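Local coordinates for putative metallopeptidase (Corynebacterium diphtheriae, PDB 3QOC), which is probably a metal-dependent aminopeptidase of the creatinase/prolidase type, represented here by its N-terminal domain, a piece of the longer protein, at residues V31-L34 / T35-R38; Y105-V108 / S109-E112. One frame throughout, in Å; residues are numbered along the deposited sequence.

Contact 1 of 2, residues V31-L34 / T35-R38; sequences VTHL and THIR. With SO4 (sulfate ion), chain F.
Ile37 N donates to His33 O over 3.0 Å, the bond that starts the helix; the donor lies in the plane of the carbonyl, and His33 therefore stands at the N-cap. The next rung follows one residue on, where Arg38 N reaches Leu34 O at 2.9 Å. With CG of His33 anti to the backbone N (chi1 -177°), the imidazole lies alongside the first turn and directs its CD2 edge at the centre of one face of the His36 ring, an edge-to-face pair with centroids 4.6 Å apart and planes at 60°. Thr35 OG1 lies near the plane of the His33 ring, 3.0 Å from both CD2 and NE2 of His33.

The turn links strand 28-31 to helix 34-41 in the creatinase/prolidase N-terminal domain, and one carboxylate, that of Glu102, takes three of its N-H groups. OE1 accepts from the backbone N of Thr32 and of His33, and OE2 from His36 ND1, which satisfies two loop amides and would restrain the rotation of the His36 ring.

The apolar part of the contact is formed by buried Val31 and Ile37: Val31 CG1 lies 3.7 Å from Ile37 CG1 and crosses His36 CB at 3.6 Å, while Ile37 CD1 rests near Val31 O. On the outer side the bent Arg38 chain leads away from the turn to a sulfate probably taken up from the crystallisation liquor: Arg38 NH1 donates to sulfate O4 at 2.7 Å and Arg38 NH2 to sulfate O2 at 3.1 Å, with Arg9 and Arg13 gripping the same ion.

Contact 2 of 2, residues Y105-V108 / S109-E112; sequences YLSV and SQCE
Ser107 accepts from Gln110 N through its OG at 3.0 Å, which makes it a textbook serine N-cap for helix 108-117, in the loop that follows strand 97-102. The hydroxyl sits between the backbone N and the carbonyl carbon of its own residue (chi1 59°), a position from which it faces the first turn of the helix. The main chain of the same residue starts the ordinary helical ladder: Cys111 N donates to Ser107 O at 2.9 Å, and Glu112 N to Val108 O at the same length.

Packing is close on the inner side. Leu106 lays CD2 against Cys111 CB at 3.8 Å, and its CG and CD1 meet Gln110 CB as the two side chains pass at a slant. Leu106 and buried Cys111 both also touch Phe101 of strand 97-102, so this flank of the helix start is held against the sheet.

The outer side is looser. Val108, Ser109 and Glu112 are exposed, and the side chains of Val108 and Ser109 set out away from the segment they adjoin; Glu112 continues extended beyond CG, with CB its point of approach to the preceding turn. The cap itself is tight, although Gln110 is exposed as well. There the hydroxyl is met by carbon as well as by the backbone N-H of Gln110: Gln110 CB and Gln110 CG each lie 3.1 Å from Ser107 OG.

How the contacts relate
From the N terminus, the chain leaves strand 28-31 and turns through contact 1 into helix 34-41. It then runs through strands 49-53, 58-62 and 78-81 before returning to strand 97-102, whose exit loop contact 2 closes onto helix 108-117. The contacts are in series, neither enclosing nor crossing the other, and each joins a strand exit to a helix start. Strands 28-31 and 97-102 are parallel neighbours in the sheet, which brings the two loops together although the contact centres are about 15 Å apart. Tyr105 bridges them, its ring meeting His33 and His36, while Leu106 CD1 packs 3.7 Å from Thr32 OG1.

Contact 1 of 2, residues V31-L34 / T35-R38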
loop_
_atom_site.group_PDB
_atom_site.type_symbol
_atom_site.label_atom_id
_atom_site.label_comp_id
_atom_site.label_asym_id
_atom_site.label_seq_id
_atom_site.Cartn_x
_atom_site.Cartn_y
_atom_site.Cartn_z
ATOM N N VAL A 31 0.775 1.412 2.747
ATOM C CA VAL A 31 -0.267 1.763 3.685
ATOM C C VAL A 31 -0.681 0.521 4.452
ATOM O O VAL A 31 -1.028 -0.492 3.850
ATOM C CB VAL A 31 -1.467 2.264 2.872
ATOM C CG1 VAL A 31 -2.591 2.771 3.829
ATOM C CG2 VAL A 31 -0.994 3.381 1.906
ATOM N N THR A 32 -0.558 0.541 5.754
ATOM C CA THR A 32 -0.910 -0.572 6.552
ATOM C C THR A 32 -2.089 -0.293 7.500
ATOM O O THR A 32 -2.745 -1.227 7.986
ATOM C CB THR A 32 0.354 -1.064 7.369
ATOM O OG1 THR A 32 0.950 0.043 8.073
ATOM C CG2 THR A 32 1.428 -1.753 6.437
ATOM N N HIS A 33 -2.376 0.954 7.786
ATOM C CA HIS A 33 -3.536 1.248 8.671
ATOM C C HIS A 33 -4.868 1.018 7.920
ATOM O O HIS A 33 -5.071 1.529 6.807
ATOM C CB HIS A 33 -3.437 2.681 9.166
ATOM C CG HIS A 33 -4.532 3.085 10.145
ATOM N ND1 HIS A 33 -4.563 2.648 11.458
ATOM C CD2 HIS A 33 -5.602 3.897 10.002
ATOM C CE1 HIS A 33 -5.601 3.179 12.085
ATOM N NE2 HIS A 33 -6.259 3.945 11.226
ATOM N N LEU A 34 -5.760 0.221 8.482
ATOM C CA LEU A 34 -6.882 -0.297 7.730
ATOM C C LEU A 34 -7.839 0.782 7.237
ATOM O O LEU A 34 -8.376 0.650 6.138
ATOM C CB LEU A 34 -7.660 -1.400 8.500
ATOM C CG LEU A 34 -7.225 -2.885 8.187
ATOM C CD1 LEU A 34 -7.442 -3.263 6.843
ATOM C CD2 LEU A 34 -5.792 -3.258 8.422
ATOM N N THR A 35 -8.151 1.792 8.063
ATOM C CA THR A 35 -9.115 2.804 7.634
ATOM C C THR A 35 -8.512 3.595 6.471
ATOM O O THR A 35 -9.223 4.025 5.569
ATOM C CB THR A 35 -9.498 3.755 8.784
ATOM O OG1 THR A 35 -8.378 4.551 9.164
ATOM C CG2 THR A 35 -9.962 2.927 10.029
ATOM N N HIS A 36 -7.190 3.735 6.471
ATOM C CA HIS A 36 -6.473 4.344 5.325
ATOM C C HIS A 36 -6.597 3.499 4.098
ATOM O O HIS A 36 -6.948 4.022 3.015
ATOM C CB HIS A 36 -5.026 4.682 5.638
ATOM C CG HIS A 36 -4.879 5.700 6.726
ATOM N ND1 HIS A 36 -3.677 5.954 7.351
ATOM C CD2 HIS A 36 -5.790 6.514 7.323
ATOM C CE1 HIS A 36 -3.856 6.843 8.302
ATOM N NE2 HIS A 36 -5.134 7.214 8.304
ATOM N N ILE A 37 -6.466 2.184 4.226
ATOM C CA ILE A 37 -6.590 1.293 3.031
ATOM C C ILE A 37 -8.029 1.379 2.473
ATOM O O ILE A 37 -8.284 1.380 1.240
ATOM C CB ILE A 37 -6.203 -0.121 3.401
ATOM C CG1 ILE A 37 -4.691 -0.219 3.700
ATOM C CG2 ILE A 37 -6.695 -1.056 2.392
ATOM C CD1 ILE A 37 -4.260 -1.441 4.470
ATOM N N ARG A 38 -8.995 1.446 3.383
ATOM C CA ARG A 38 -10.400 1.517 2.990
ATOM C C ARG A 38 -10.700 2.812 2.237
ATOM O O ARG A 38 -11.385 2.810 1.215
ATOM C CB ARG A 38 -11.308 1.399 4.216
ATOM C CG ARG A 38 -12.673 0.802 3.922
ATOM C CD ARG A 38 -13.632 1.852 3.386
ATOM N NE ARG A 38 -13.409 3.160 3.997
ATOM C CZ ARG A 38 -13.879 4.303 3.508
ATOM N NH1 ARG A 38 -14.602 4.303 2.397
ATOM N NH2 ARG A 38 -13.627 5.446 4.131
HETATM S S SO4 F . -16.381 7.015 1.649
HETATM O O1 SO4 F . -16.430 8.323 1.053
HETATM O O2 SO4 F . -15.681 7.373 2.848
HETATM O O3 SO4 F . -17.713 6.500 1.894
HETATM O O4 SO4 F . -15.771 6.086 0.709
#

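Contact 2 of 2, residues Y105-V108 / S109-E112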
loop_
_atom_site.group_PDB
_atom_site.type_symbol
_atom_site.label_atom_id
_atom_site.label_comp_id
_atom_site.label_asym_id
_atom_site.label_seq_id
_atom_site.Cartn_x
_atom_site.Cartn_y
_atom_site.Cartn_z
ATOM N N TYR A 105 1.756 4.549 12.850
ATOM C CA TYR A 105 0.852 3.447 13.045
ATOM C C TYR A 105 1.525 2.109 13.155
ATOM O O TYR A 105 0.995 1.196 13.782
ATOM C CB TYR A 105 -0.205 3.384 11.928
ATOM C CG TYR A 105 -1.060 4.622 11.845
ATOM C CD1 TYR A 105 -2.297 4.686 12.470
ATOM C CD2 TYR A 105 -0.610 5.759 11.196
ATOM C CE1 TYR A 105 -3.084 5.847 12.400
ATOM C CE2 TYR A 105 -1.377 6.873 11.104
ATOM C CZ TYR A 105 -2.624 6.903 11.704
ATOM O OH TYR A 105 -3.356 8.055 11.648
ATOM N N LEU A 106 2.669 1.932 12.538
ATOM C CA LEU A 106 3.340 0.643 12.650
ATOM C C LEU A 106 4.081 0.579 13.993
ATOM O O LEU A 106 4.639 1.610 14.470
ATOM C CB LEU A 106 4.300 0.529 11.498
ATOM C CG LEU A 106 4.603 -0.817 10.923
ATOM C CD1 LEU A 106 3.309 -1.506 10.463
ATOM C CD2 LEU A 106 5.640 -0.580 9.850
ATOM N N SER A 107 4.092 -0.594 14.617
ATOM C CA SER A 107 4.828 -0.770 15.831
ATOM C C SER A 107 6.284 -1.054 15.508
ATOM O O SER A 107 6.610 -1.473 14.433
ATOM C CB SER A 107 4.299 -1.954 16.580
ATOM O OG SER A 107 4.429 -3.076 15.762
ATOM N N VAL A 108 7.140 -0.824 16.486
ATOM C CA VAL A 108 8.547 -1.157 16.351
ATOM C C VAL A 108 8.702 -2.579 15.907
ATOM O O VAL A 108 9.459 -2.855 14.981
ATOM C CB VAL A 108 9.286 -0.910 17.620
ATOM C CG1 VAL A 108 10.850 -1.204 17.418
ATOM C CG2 VAL A 108 9.031 0.526 18.052
ATOM N N SER A 109 7.983 -3.522 16.493
ATOM C CA SER A 109 8.291 -4.899 16.043
ATOM C C SER A 109 7.676 -5.204 14.672
ATOM O O SER A 109 8.247 -5.997 13.909
ATOM C CB SER A 109 7.888 -5.956 17.060
ATOM O OG SER A 109 6.517 -5.833 17.257
ATOM N N GLN A 110 6.544 -4.586 14.332
ATOM C CA GLN A 110 5.993 -4.783 12.999
ATOM C C GLN A 110 6.952 -4.215 11.966
ATOM O O GLN A 110 7.127 -4.763 10.900
ATOM C CB GLN A 110 4.627 -4.133 12.871
ATOM C CG GLN A 110 3.520 -4.951 13.496
ATOM C CD GLN A 110 2.160 -4.185 13.598
ATOM O OE1 GLN A 110 1.080 -4.794 13.578
ATOM N NE2 GLN A 110 2.228 -2.891 13.798
ATOM N N CYS A 111 7.551 -3.087 12.264
ATOM C CA CYS A 111 8.521 -2.508 11.371
ATOM C C CYS A 111 9.816 -3.286 11.249
ATOM O O CYS A 111 10.359 -3.432 10.166
ATOM C CB CYS A 111 8.814 -1.086 11.805
ATOM S SG CYS A 111 10.051 -0.289 10.718
ATOM N N GLU A 112 10.333 -3.811 12.333
ATOM C CA GLU A 112 11.497 -4.688 12.244
ATOM C C GLU A 112 11.199 -5.907 11.342
ATOM O O GLU A 112 12.068 -6.310 10.544
ATOM C CB GLU A 112 11.984 -5.139 13.635
ATOM C CG GLU A 112 13.535 -5.317 13.698
ATOM C CD GLU A 112 13.993 -5.958 15.017
ATOM O OE1 GLU A 112 13.097 -6.492 15.735
ATOM O OE2 GLU A 112 15.220 -5.914 15.352
#